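Local coordinates for putative cell invasion protein with MAC/Perforin domain (Bacteroides thetaiotaomicron VPI-5482, PDB 3KK7) that belongs to the membrane-attack complex/perforin (MACPF) family and may act in cell invasion, though its precise function remains unestablished, at residues Y108-F120 / L132-K144. Residues are numbered along the deposited sequence; the frame is centred on the assembly and turned at random.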
# COMPACT_ATOMS: atom_id res chain seq x y z
N TYR A 108 21.00 -12.55 10.87
CA TYR A 108 19.97 -12.10 11.78
C TYR A 108 19.43 -13.24 12.64
O TYR A 108 19.01 -14.28 12.14
CB TYR A 108 18.85 -11.37 11.01
CG TYR A 108 18.14 -12.12 9.89
CD1 TYR A 108 18.75 -12.34 8.65
CD2 TYR A 108 16.81 -12.56 10.05
CE1 TYR A 108 18.08 -13.03 7.61
CE2 TYR A 108 16.12 -13.23 9.03
CZ TYR A 108 16.75 -13.46 7.81
OH TYR A 108 16.05 -14.11 6.81
N SER A 109 19.47 -13.01 13.95
CA SER A 109 19.01 -13.97 14.97
C SER A 109 17.52 -14.00 15.13
O SER A 109 17.00 -14.86 15.85
CB SER A 109 19.59 -13.61 16.34
OG SER A 109 20.98 -13.85 16.37
N ASP A 110 16.82 -13.05 14.54
CA ASP A 110 15.38 -13.03 14.66
C ASP A 110 14.82 -12.03 13.66
O ASP A 110 15.60 -11.32 12.99
CB ASP A 110 14.90 -12.76 16.11
CG ASP A 110 15.12 -11.32 16.55
OD1 ASP A 110 14.92 -10.38 15.75
OD2 ASP A 110 15.47 -11.12 17.72
N PHE A 111 13.50 -11.97 13.58
CA PHE A 111 12.86 -11.23 12.51
C PHE A 111 12.80 -9.74 12.74
O PHE A 111 12.58 -9.00 11.80
CB PHE A 111 11.55 -11.91 12.12
CG PHE A 111 11.79 -13.29 11.59
CD1 PHE A 111 12.29 -13.48 10.30
CD2 PHE A 111 11.67 -14.40 12.41
CE1 PHE A 111 12.60 -14.78 9.83
CE2 PHE A 111 11.99 -15.68 11.95
CZ PHE A 111 12.45 -15.87 10.67
N ASP A 112 13.10 -9.26 13.94
CA ASP A 112 13.31 -7.83 14.11
C ASP A 112 14.71 -7.47 13.67
O ASP A 112 14.93 -6.45 13.00
CB ASP A 112 13.07 -7.39 15.55
CG ASP A 112 11.61 -7.37 15.90
OD1 ASP A 112 10.76 -7.27 14.98
OD2 ASP A 112 11.31 -7.44 17.11
N ARG A 113 15.66 -8.33 14.01
CA ARG A 113 17.04 -8.13 13.57
C ARG A 113 17.16 -8.18 12.04
O ARG A 113 18.15 -7.70 11.53
CB ARG A 113 17.97 -9.16 14.19
CG ARG A 113 17.98 -9.20 15.74
CD ARG A 113 18.82 -8.17 16.38
NE ARG A 113 20.15 -8.12 15.79
CZ ARG A 113 21.03 -7.15 16.02
NH1 ARG A 113 20.73 -6.15 16.86
NH2 ARG A 113 22.22 -7.18 15.43
N LEU A 114 16.19 -8.77 11.34
CA LEU A 114 16.16 -8.80 9.87
C LEU A 114 16.44 -7.42 9.26
O LEU A 114 17.13 -7.29 8.23
CB LEU A 114 14.80 -9.31 9.36
CG LEU A 114 14.56 -9.34 7.85
CD1 LEU A 114 15.68 -10.09 7.04
CD2 LEU A 114 13.18 -9.97 7.58
N GLU A 115 15.92 -6.39 9.94
CA GLU A 115 16.07 -5.01 9.52
C GLU A 115 17.17 -4.22 10.26
O GLU A 115 17.21 -3.00 10.21
CB GLU A 115 14.71 -4.31 9.63
CG GLU A 115 13.83 -4.58 8.43
CD GLU A 115 14.41 -3.97 7.16
OE1 GLU A 115 14.33 -2.72 6.99
OE2 GLU A 115 14.96 -4.74 6.34
N LYS A 116 18.10 -4.91 10.89
CA LYS A 116 19.20 -4.24 11.58
C LYS A 116 19.99 -3.27 10.67
O LYS A 116 20.52 -2.30 11.17
CB LYS A 116 20.18 -5.25 12.20
CG LYS A 116 21.09 -6.02 11.20
CD LYS A 116 21.92 -7.06 11.92
CE LYS A 116 23.00 -7.63 11.04
NZ LYS A 116 23.91 -8.55 11.82
N ASN A 117 20.10 -3.56 9.38
CA ASN A 117 20.73 -2.66 8.41
C ASN A 117 19.73 -1.89 7.56
O ASN A 117 20.09 -1.30 6.55
CB ASN A 117 21.67 -3.46 7.50
CG ASN A 117 22.80 -4.14 8.28
OD1 ASN A 117 23.13 -3.73 9.38
ND2 ASN A 117 23.39 -5.17 7.69
N LYS A 118 18.48 -1.91 7.98
CA LYS A 118 17.41 -1.20 7.31
C LYS A 118 17.34 -1.49 5.80
O LYS A 118 16.99 -0.62 5.00
CB LYS A 118 17.59 0.30 7.57
CG LYS A 118 17.38 0.69 9.02
CD LYS A 118 17.22 2.21 9.13
CE LYS A 118 16.71 2.65 10.51
NZ LYS A 118 17.05 4.10 10.72
N THR A 119 17.62 -2.74 5.43
CA THR A 119 17.72 -3.13 4.02
C THR A 119 16.43 -2.83 3.24
O THR A 119 16.48 -2.23 2.14
CB THR A 119 18.13 -4.62 3.89
OG1 THR A 119 19.31 -4.87 4.69
CG2 THR A 119 18.41 -5.00 2.42
N PHE A 120 15.29 -3.26 3.79
CA PHE A 120 13.97 -2.98 3.19
C PHE A 120 13.51 -1.55 3.48
O PHE A 120 13.05 -0.86 2.57
CB PHE A 120 12.90 -3.97 3.67
CG PHE A 120 11.54 -3.66 3.16
CD1 PHE A 120 11.30 -3.60 1.81
CD2 PHE A 120 10.50 -3.37 4.02
CE1 PHE A 120 10.04 -3.29 1.32
CE2 PHE A 120 9.25 -3.04 3.53
CZ PHE A 120 9.03 -3.01 2.18
N LEU A 132 6.70 -2.37 9.24
CA LEU A 132 7.59 -3.47 8.91
C LEU A 132 7.01 -4.86 9.17
O LEU A 132 7.55 -5.84 8.65
CB LEU A 132 8.90 -3.31 9.68
CG LEU A 132 9.79 -2.15 9.22
CD1 LEU A 132 10.91 -1.91 10.21
CD2 LEU A 132 10.34 -2.46 7.77
N GLY A 133 5.93 -4.96 9.96
CA GLY A 133 5.30 -6.25 10.29
C GLY A 133 5.12 -7.19 9.10
O GLY A 133 5.57 -8.34 9.11
N PRO A 134 4.48 -6.70 8.03
CA PRO A 134 4.24 -7.61 6.89
C PRO A 134 5.52 -8.10 6.20
O PRO A 134 5.60 -9.28 5.82
CB PRO A 134 3.37 -6.78 5.95
CG PRO A 134 2.72 -5.73 6.88
CD PRO A 134 3.77 -5.42 7.89
N PHE A 135 6.51 -7.22 6.08
CA PHE A 135 7.78 -7.64 5.53
C PHE A 135 8.38 -8.74 6.40
O PHE A 135 8.80 -9.77 5.89
CB PHE A 135 8.75 -6.47 5.43
CG PHE A 135 10.11 -6.89 5.02
CD1 PHE A 135 10.32 -7.41 3.75
CD2 PHE A 135 11.18 -6.79 5.90
CE1 PHE A 135 11.57 -7.83 3.36
CE2 PHE A 135 12.45 -7.20 5.53
CZ PHE A 135 12.65 -7.73 4.27
N LYS A 136 8.42 -8.53 7.71
CA LYS A 136 9.04 -9.50 8.63
C LYS A 136 8.26 -10.82 8.64
O LYS A 136 8.85 -11.91 8.70
CB LYS A 136 9.12 -8.94 10.05
CG LYS A 136 9.99 -7.73 10.18
CD LYS A 136 9.94 -7.12 11.57
CE LYS A 136 10.91 -5.95 11.65
NZ LYS A 136 10.78 -5.18 12.91
N PHE A 137 6.94 -10.71 8.57
CA PHE A 137 6.08 -11.87 8.50
C PHE A 137 6.37 -12.70 7.25
O PHE A 137 6.49 -13.91 7.32
CB PHE A 137 4.60 -11.46 8.54
CG PHE A 137 3.63 -12.64 8.36
CD1 PHE A 137 3.28 -13.44 9.44
CD2 PHE A 137 3.12 -12.94 7.10
CE1 PHE A 137 2.44 -14.51 9.28
CE2 PHE A 137 2.26 -14.02 6.93
CZ PHE A 137 1.92 -14.81 8.02
N GLY A 138 6.48 -12.04 6.11
CA GLY A 138 6.76 -12.70 4.84
C GLY A 138 8.10 -13.38 4.82
O GLY A 138 8.24 -14.47 4.28
N ARG A 139 9.10 -12.78 5.43
CA ARG A 139 10.39 -13.42 5.43
C ARG A 139 10.28 -14.71 6.25
O ARG A 139 10.69 -15.77 5.76
CB ARG A 139 11.52 -12.49 5.92
CG ARG A 139 12.88 -13.15 6.17
CD ARG A 139 13.41 -13.87 4.95
NE ARG A 139 13.64 -12.97 3.81
CZ ARG A 139 14.77 -12.31 3.58
NH1 ARG A 139 15.81 -12.39 4.42
NH2 ARG A 139 14.86 -11.55 2.51
N GLN A 140 9.70 -14.63 7.45
CA GLN A 140 9.57 -15.80 8.30
C GLN A 140 8.76 -16.89 7.62
O GLN A 140 9.07 -18.05 7.74
CB GLN A 140 8.91 -15.47 9.65
CG GLN A 140 8.84 -16.72 10.57
CD GLN A 140 8.39 -16.43 11.98
OE1 GLN A 140 7.91 -15.35 12.30
NE2 GLN A 140 8.52 -17.42 12.84
N LYS A 141 7.70 -16.50 6.93
CA LYS A 141 6.86 -17.44 6.21
C LYS A 141 7.69 -18.20 5.15
O LYS A 141 7.61 -19.43 5.04
CB LYS A 141 5.66 -16.69 5.61
CG LYS A 141 4.77 -17.53 4.71
CD LYS A 141 3.45 -16.80 4.34
CE LYS A 141 2.58 -17.61 3.37
NZ LYS A 141 3.22 -17.80 2.02
N THR A 142 8.52 -17.47 4.41
CA THR A 142 9.40 -18.05 3.44
C THR A 142 10.42 -18.96 4.08
O THR A 142 10.64 -20.08 3.60
CB THR A 142 10.16 -16.95 2.62
OG1 THR A 142 9.21 -16.07 2.02
CG2 THR A 142 11.04 -17.57 1.53
N ILE A 143 11.05 -18.50 5.17
CA ILE A 143 12.04 -19.35 5.85
C ILE A 143 11.36 -20.67 6.21
O ILE A 143 11.88 -21.75 5.91
CB ILE A 143 12.62 -18.77 7.15
CG1 ILE A 143 13.23 -17.39 6.92
CG2 ILE A 143 13.68 -19.72 7.71
CD1 ILE A 143 14.27 -17.34 5.84
N LYS A 144 10.18 -20.59 6.80
CA LYS A 144 9.48 -21.78 7.23
C LYS A 144 9.11 -22.71 6.06
O LYS A 144 9.15 -23.91 6.22
CB LYS A 144 8.25 -21.44 8.06
CG LYS A 144 8.55 -20.91 9.44
CD LYS A 144 7.26 -20.91 10.28
CE LYS A 144 7.50 -20.53 11.71
NZ LYS A 144 6.25 -20.65 12.52
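Phe120 and Phe135 form an offset stack where the loop leaving strand 93-108 of the MACPF domain folds against the helix that follows it, helix 133-146. The ring planes are 20° apart with centroids separated by 4.6 Å, and the two side chains run antiparallel, each ring displaced along the other. The slip brings Phe120 CB over the centre of the Phe135 ring, a CH-pi contact, while Leu132 CD2 meets the Phe120 ring at its edge. CG of Phe135 lies opposite its backbone N (chi1 173°), which sends the ring into the loop, where CE2 touches Leu114 CD2 at 3.5 Å. A serine in place of Phe135 has no ring to stack on, so Phe120 would probably be set free to turn and a gap would open beside Leu114 CD2. Glu115 turns its carboxylate nearly perpendicular to the Phe135 ring; OE2 accepts a hydrogen bond from the backbone N-H of Phe120 through its syn lone pair, and OE1 is hydrogen-bonded to Thr121 OG1.

Farther along the helix, Gln140 lies across one face of Phe111, its CB 3.7 Å from the ring centroid and its amide plane only 13° from the ring plane. Ile143 CG1 reaches the edge of the same ring. Lys136 stretches out beyond CG, passing the carbonyl O of Phe111, and its NZ meets Asp112 OD1 at 2.9 Å in a salt bridge, from above the carboxylate plane. Arg139 NH1 also forms a salt bridge with Glu161, and NH2 hydrogen-bonds the backbone O of Ser67, which probably helps fix the guanidinium's rotation. In that guanidinium's plane, NH1 donates a nearly straight bond to Tyr108 OH, 3.0 Å away.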